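Local coordinates for protein Niban 2 (Homo sapiens, PDB 7CTP), which may suppress apoptosis and promote melanoma cell invasion, and is a myristoylated PH-domain protein of the Niban family with cadherin-binding and transcription coactivator activity, at residues I190-N195 against H435-M440; K429-I434 against L495-I500. All coordinates share one frame; numbering follows the deposited sequence.

Contact 1: I190-N195 against H435-M440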
# COMPACT_ATOMS: atom_id res chain seq x y z
N ILE A 190 6.84 6.44 -5.13
CA ILE A 190 6.68 5.03 -4.77
C ILE A 190 5.52 4.86 -3.80
O ILE A 190 4.68 3.96 -3.95
CB ILE A 190 7.99 4.48 -4.17
CG1 ILE A 190 9.08 4.43 -5.24
CG2 ILE A 190 7.73 3.12 -3.53
CD1 ILE A 190 10.48 4.22 -4.65
N ARG A 191 5.46 5.72 -2.77
CA ARG A 191 4.39 5.61 -1.78
C ARG A 191 3.04 5.80 -2.43
O ARG A 191 2.08 5.07 -2.13
CB ARG A 191 4.61 6.65 -0.68
CG ARG A 191 3.62 6.60 0.48
CD ARG A 191 3.83 7.82 1.41
NE ARG A 191 5.20 7.88 1.94
CZ ARG A 191 6.11 8.77 1.57
NH1 ARG A 191 7.32 8.72 2.10
NH2 ARG A 191 5.82 9.68 0.65
N HIS A 192 2.94 6.77 -3.36
CA HIS A 192 1.68 7.05 -4.03
C HIS A 192 1.26 5.87 -4.92
O HIS A 192 0.11 5.43 -4.87
CB HIS A 192 1.81 8.34 -4.85
CG HIS A 192 0.53 8.78 -5.49
ND1 HIS A 192 -0.39 9.58 -4.85
CD2 HIS A 192 0.01 8.51 -6.72
CE1 HIS A 192 -1.42 9.79 -5.65
NE2 HIS A 192 -1.20 9.16 -6.79
N CYS A 193 2.19 5.36 -5.73
CA CYS A 193 1.87 4.23 -6.61
C CYS A 193 1.60 2.95 -5.83
O CYS A 193 0.80 2.12 -6.28
CB CYS A 193 2.98 4.02 -7.64
SG CYS A 193 3.19 5.40 -8.81
N ASN A 194 2.24 2.76 -4.67
CA ASN A 194 1.95 1.58 -3.85
C ASN A 194 0.51 1.59 -3.35
O ASN A 194 -0.09 0.53 -3.18
CB ASN A 194 2.90 1.51 -2.66
CG ASN A 194 4.26 0.96 -3.02
OD1 ASN A 194 4.45 0.42 -4.11
ND2 ASN A 194 5.21 1.09 -2.10
N ASN A 195 -0.05 2.78 -3.11
CA ASN A 195 -1.39 2.94 -2.57
C ASN A 195 -2.42 2.84 -3.70
O ASN A 195 -3.19 3.76 -3.99
CB ASN A 195 -1.46 4.28 -1.84
CG ASN A 195 -2.72 4.46 -1.02
OD1 ASN A 195 -3.12 3.57 -0.26
ND2 ASN A 195 -3.33 5.65 -1.13
N HIS A 435 -1.71 7.42 5.84
CA HIS A 435 -2.65 8.02 6.78
C HIS A 435 -2.23 9.45 7.13
O HIS A 435 -3.07 10.34 7.27
CB HIS A 435 -2.77 7.20 8.06
CG HIS A 435 -3.50 5.90 7.91
ND1 HIS A 435 -4.78 5.82 7.41
CD2 HIS A 435 -3.14 4.63 8.22
CE1 HIS A 435 -5.17 4.56 7.40
NE2 HIS A 435 -4.19 3.82 7.89
N MET A 436 -0.92 9.68 7.31
CA MET A 436 -0.47 11.03 7.63
C MET A 436 -0.79 12.00 6.50
O MET A 436 -1.21 13.14 6.75
CB MET A 436 1.04 11.04 7.92
CG MET A 436 1.41 10.39 9.21
SD MET A 436 3.20 10.31 9.38
CE MET A 436 3.34 8.87 10.43
N ARG A 437 -0.61 11.57 5.25
CA ARG A 437 -0.94 12.42 4.11
C ARG A 437 -2.43 12.73 4.09
O ARG A 437 -2.84 13.87 3.86
CB ARG A 437 -0.50 11.75 2.81
CG ARG A 437 -0.54 12.67 1.60
CD ARG A 437 -0.01 11.96 0.35
NE ARG A 437 -0.94 10.93 -0.12
CZ ARG A 437 -0.86 10.34 -1.31
NH1 ARG A 437 0.11 10.69 -2.15
NH2 ARG A 437 -1.74 9.41 -1.66
N GLU A 438 -3.26 11.71 4.32
CA GLU A 438 -4.70 11.90 4.35
C GLU A 438 -5.10 12.90 5.43
O GLU A 438 -5.89 13.82 5.18
CB GLU A 438 -5.40 10.55 4.58
CG GLU A 438 -5.26 9.60 3.40
CD GLU A 438 -5.65 8.17 3.73
OE1 GLU A 438 -5.88 7.40 2.78
OE2 GLU A 438 -5.72 7.82 4.93
N GLN A 439 -4.55 12.74 6.63
CA GLN A 439 -4.98 13.61 7.73
C GLN A 439 -4.49 15.04 7.52
O GLN A 439 -5.18 16.00 7.91
CB GLN A 439 -4.50 13.06 9.06
CG GLN A 439 -5.22 11.78 9.47
CD GLN A 439 -6.72 11.85 9.24
OE1 GLN A 439 -7.41 12.70 9.81
NE2 GLN A 439 -7.24 10.96 8.40
N MET A 440 -3.33 15.22 6.90
CA MET A 440 -2.89 16.57 6.56
C MET A 440 -3.81 17.19 5.50
O MET A 440 -4.20 18.36 5.62
CB MET A 440 -1.45 16.56 6.07
CG MET A 440 -0.94 17.93 5.61
SD MET A 440 -0.78 19.09 6.99
CE MET A 440 0.95 18.85 7.37
O HOH W 1 -2.29 7.25 -3.66

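Contact 2: K429-I434 against L495-I500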
# COMPACT_ATOMS: atom_id res chain seq x y z
N LYS A 429 5.02 0.94 7.75
CA LYS A 429 5.52 2.29 7.52
C LYS A 429 4.80 2.96 6.36
O LYS A 429 4.45 4.13 6.45
CB LYS A 429 7.03 2.28 7.27
CG LYS A 429 7.82 1.73 8.43
CD LYS A 429 9.31 1.60 8.12
CE LYS A 429 9.71 2.35 6.87
NZ LYS A 429 11.16 2.15 6.59
N GLN A 430 4.58 2.21 5.27
CA GLN A 430 3.88 2.75 4.12
C GLN A 430 2.45 3.15 4.49
O GLN A 430 2.00 4.26 4.15
CB GLN A 430 3.90 1.73 2.98
CG GLN A 430 2.75 1.80 1.97
CD GLN A 430 3.06 2.70 0.77
OE1 GLN A 430 4.21 2.82 0.34
NE2 GLN A 430 2.02 3.31 0.21
N ARG A 431 1.75 2.28 5.21
CA ARG A 431 0.36 2.58 5.57
C ARG A 431 0.29 3.77 6.53
O ARG A 431 -0.56 4.64 6.37
CB ARG A 431 -0.31 1.36 6.18
CG ARG A 431 -0.36 0.17 5.23
CD ARG A 431 -1.69 -0.57 5.29
NE ARG A 431 -1.69 -1.72 4.38
CZ ARG A 431 -1.92 -2.97 4.77
NH1 ARG A 431 -1.90 -3.95 3.88
NH2 ARG A 431 -2.15 -3.23 6.06
N ALA A 432 1.19 3.82 7.52
CA ALA A 432 1.19 4.96 8.44
C ALA A 432 1.42 6.28 7.71
O ALA A 432 0.78 7.29 8.02
CB ALA A 432 2.25 4.76 9.53
N GLN A 433 2.32 6.29 6.73
CA GLN A 433 2.62 7.52 6.01
C GLN A 433 1.44 7.95 5.14
O GLN A 433 1.15 9.15 5.04
CB GLN A 433 3.89 7.34 5.17
CG GLN A 433 5.12 7.13 6.05
CD GLN A 433 6.38 6.84 5.27
OE1 GLN A 433 6.34 6.37 4.13
NE2 GLN A 433 7.53 7.12 5.89
N ILE A 434 0.74 6.99 4.54
CA ILE A 434 -0.44 7.35 3.75
C ILE A 434 -1.51 7.98 4.64
O ILE A 434 -2.14 8.97 4.27
CB ILE A 434 -0.97 6.12 2.99
CG1 ILE A 434 -0.12 5.86 1.73
CG2 ILE A 434 -2.44 6.32 2.58
CD1 ILE A 434 -0.16 6.96 0.69
N LEU A 495 -2.06 -5.04 14.67
CA LEU A 495 -1.95 -6.15 15.61
C LEU A 495 -2.67 -7.38 15.09
O LEU A 495 -2.19 -8.51 15.25
CB LEU A 495 -2.49 -5.74 16.97
CG LEU A 495 -1.62 -4.77 17.77
CD1 LEU A 495 -2.34 -4.39 19.05
CD2 LEU A 495 -0.31 -5.43 18.08
N LEU A 496 -3.85 -7.19 14.50
CA LEU A 496 -4.58 -8.31 13.91
C LEU A 496 -3.81 -8.92 12.75
O LEU A 496 -3.75 -10.14 12.60
CB LEU A 496 -5.96 -7.84 13.44
CG LEU A 496 -6.99 -7.57 14.54
CD1 LEU A 496 -8.22 -6.91 13.97
CD2 LEU A 496 -7.35 -8.87 15.23
N GLN A 497 -3.20 -8.07 11.91
CA GLN A 497 -2.49 -8.57 10.74
C GLN A 497 -1.18 -9.26 11.10
O GLN A 497 -0.66 -10.02 10.28
CB GLN A 497 -2.24 -7.42 9.77
CG GLN A 497 -3.52 -6.98 9.07
CD GLN A 497 -3.32 -5.81 8.12
OE1 GLN A 497 -2.21 -5.52 7.70
NE2 GLN A 497 -4.42 -5.18 7.75
N ILE A 498 -0.64 -9.02 12.29
CA ILE A 498 0.52 -9.79 12.76
C ILE A 498 0.10 -11.07 13.47
O ILE A 498 0.70 -12.13 13.27
CB ILE A 498 1.41 -8.91 13.67
CG1 ILE A 498 2.14 -7.84 12.84
CG2 ILE A 498 2.39 -9.79 14.44
CD1 ILE A 498 2.55 -6.62 13.64
N SER A 499 -0.96 -11.01 14.27
CA SER A 499 -1.28 -12.12 15.16
C SER A 499 -2.10 -13.21 14.47
O SER A 499 -1.90 -14.40 14.73
CB SER A 499 -2.01 -11.59 16.39
OG SER A 499 -3.26 -11.02 16.04
N ILE A 500 -3.03 -12.85 13.59
CA ILE A 500 -3.94 -13.86 13.04
C ILE A 500 -3.19 -14.80 12.09
O ILE A 500 -3.38 -16.02 12.20
CB ILE A 500 -5.17 -13.21 12.39
CG1 ILE A 500 -6.08 -12.62 13.47
CG2 ILE A 500 -5.96 -14.24 11.60
CD1 ILE A 500 -7.28 -11.88 12.91

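Contact 1: I190-N195 against H435-M440
Arg437 reaches from helix 422-455 to the imidazole of His192, close to the end of helix 176-194, and its guanidinium meets the ring at the ND1 edge. Arg437 NH1 gives the stronger bond, 3.0 Å to His192 ND1 with an N-H...N angle of 159°. Arg437 NH2 adds a weak second bond to the same nitrogen, 3.5 Å from His192 ND1. As acceptor from the guanidinium, ND1 is probably the unprotonated nitrogen of the ring. Arg437 NH1 approaches in the ring plane, at the edge, and the two flat groups are turned 63° against each other. His192 sends CG anti to its own N (chi1 -175°), and the arginine chain bends at chi3 to bring the guanidinium to that edge.

Helix 176-194 follows strand 169-173, the last of the antiparallel sheet along the chain, the place of the C-terminal helix in a PH domain, so this bond ties the PH region to the long-helix part of the chain. Tyr95 meets the His192 ring as well.

The Asn195 side is looser. Its amide nitrogen ND2 comes no nearer than 4.1 Å to Arg437 NH2, and a water fills in: it accepts from Arg437 NH2 at 3.0 Å and from Asn195 ND2 at 3.2 Å, and donates to the backbone His192 O. The same water sits over one face of the imidazole, near its rim. Asn195 is the first residue to leave helical geometry, and the water joins this helix end to the arginine while a bound glycerol lies about 4 Å from the His192 side chain.

Contact 2: K429-I434 against L495-I500
Arg431 and Gln497 make the whole of this contact, a single polar bridge between helices 422-455 and 464-511 whose backbones stay well apart, with 12.6 Å from Arg431 CA to Gln497 CA. Along the first segment, Lys429 turns to Leu411 in a loop, and Gln430 bonds through both ends of its amide to the end of helix 176-194. Arg431 is the residue that faces helix 464-511. Its chain bends at chi2 (-139°), and Arg431 NH2 donates to Gln497 OE1 at 2.8 Å. The oxygen lies close to the guanidinium plane, while NH2 lies in the carbonyl plane of the amide on a lone pair of OE1. The two planes are nevertheless 81° apart, an edge-on meeting of nearly perpendicular groups. Gln497 runs extended beyond CG to present OE1, and Phe428 packs against its side chain. Further on, Ala432 and Gln433 lean on Met408, and Ile434 is touched by Arg191 and Asn195 at the end of helix 176-194.

The two segments belong to consecutive long helices of the helical part of the protein, and here they are spanned by side chains alone. Replaced by alanine, Arg431 would no longer reach across, and Gln497 OE1 would probably lose this donor, its amide being left freer to turn. Glu493 also forms a long, weak ion pair with Arg431 NH2. Because Gln497 is neutral, its link to Arg431 is no salt bridge but a hydrogen bond, probably strengthened by the positive charge of the arginine.

Contacts 1 and 2 share helix 422-455, which uses adjoining turns to face different neighbours: 435-440 turns to the end of helix 176-194, and 429-434 to helix 464-511. Their centres are about 14 Å apart, and they touch directly. Arg191 NE lies 2.9 Å from Gln433 OE1, and Arg191 O lies 2.9 Å from Gln430 NE2, both probable hydrogen bonds, while Ile434 CD1 packs on Arg191 CG at 3.8 Å. The PH-side helix end is therefore held both by the bridging arginine of contact 1 and by the glutamines of 429-434. The glycerol near contact 1 probably comes from the crystallisation liquor and marks no known active site.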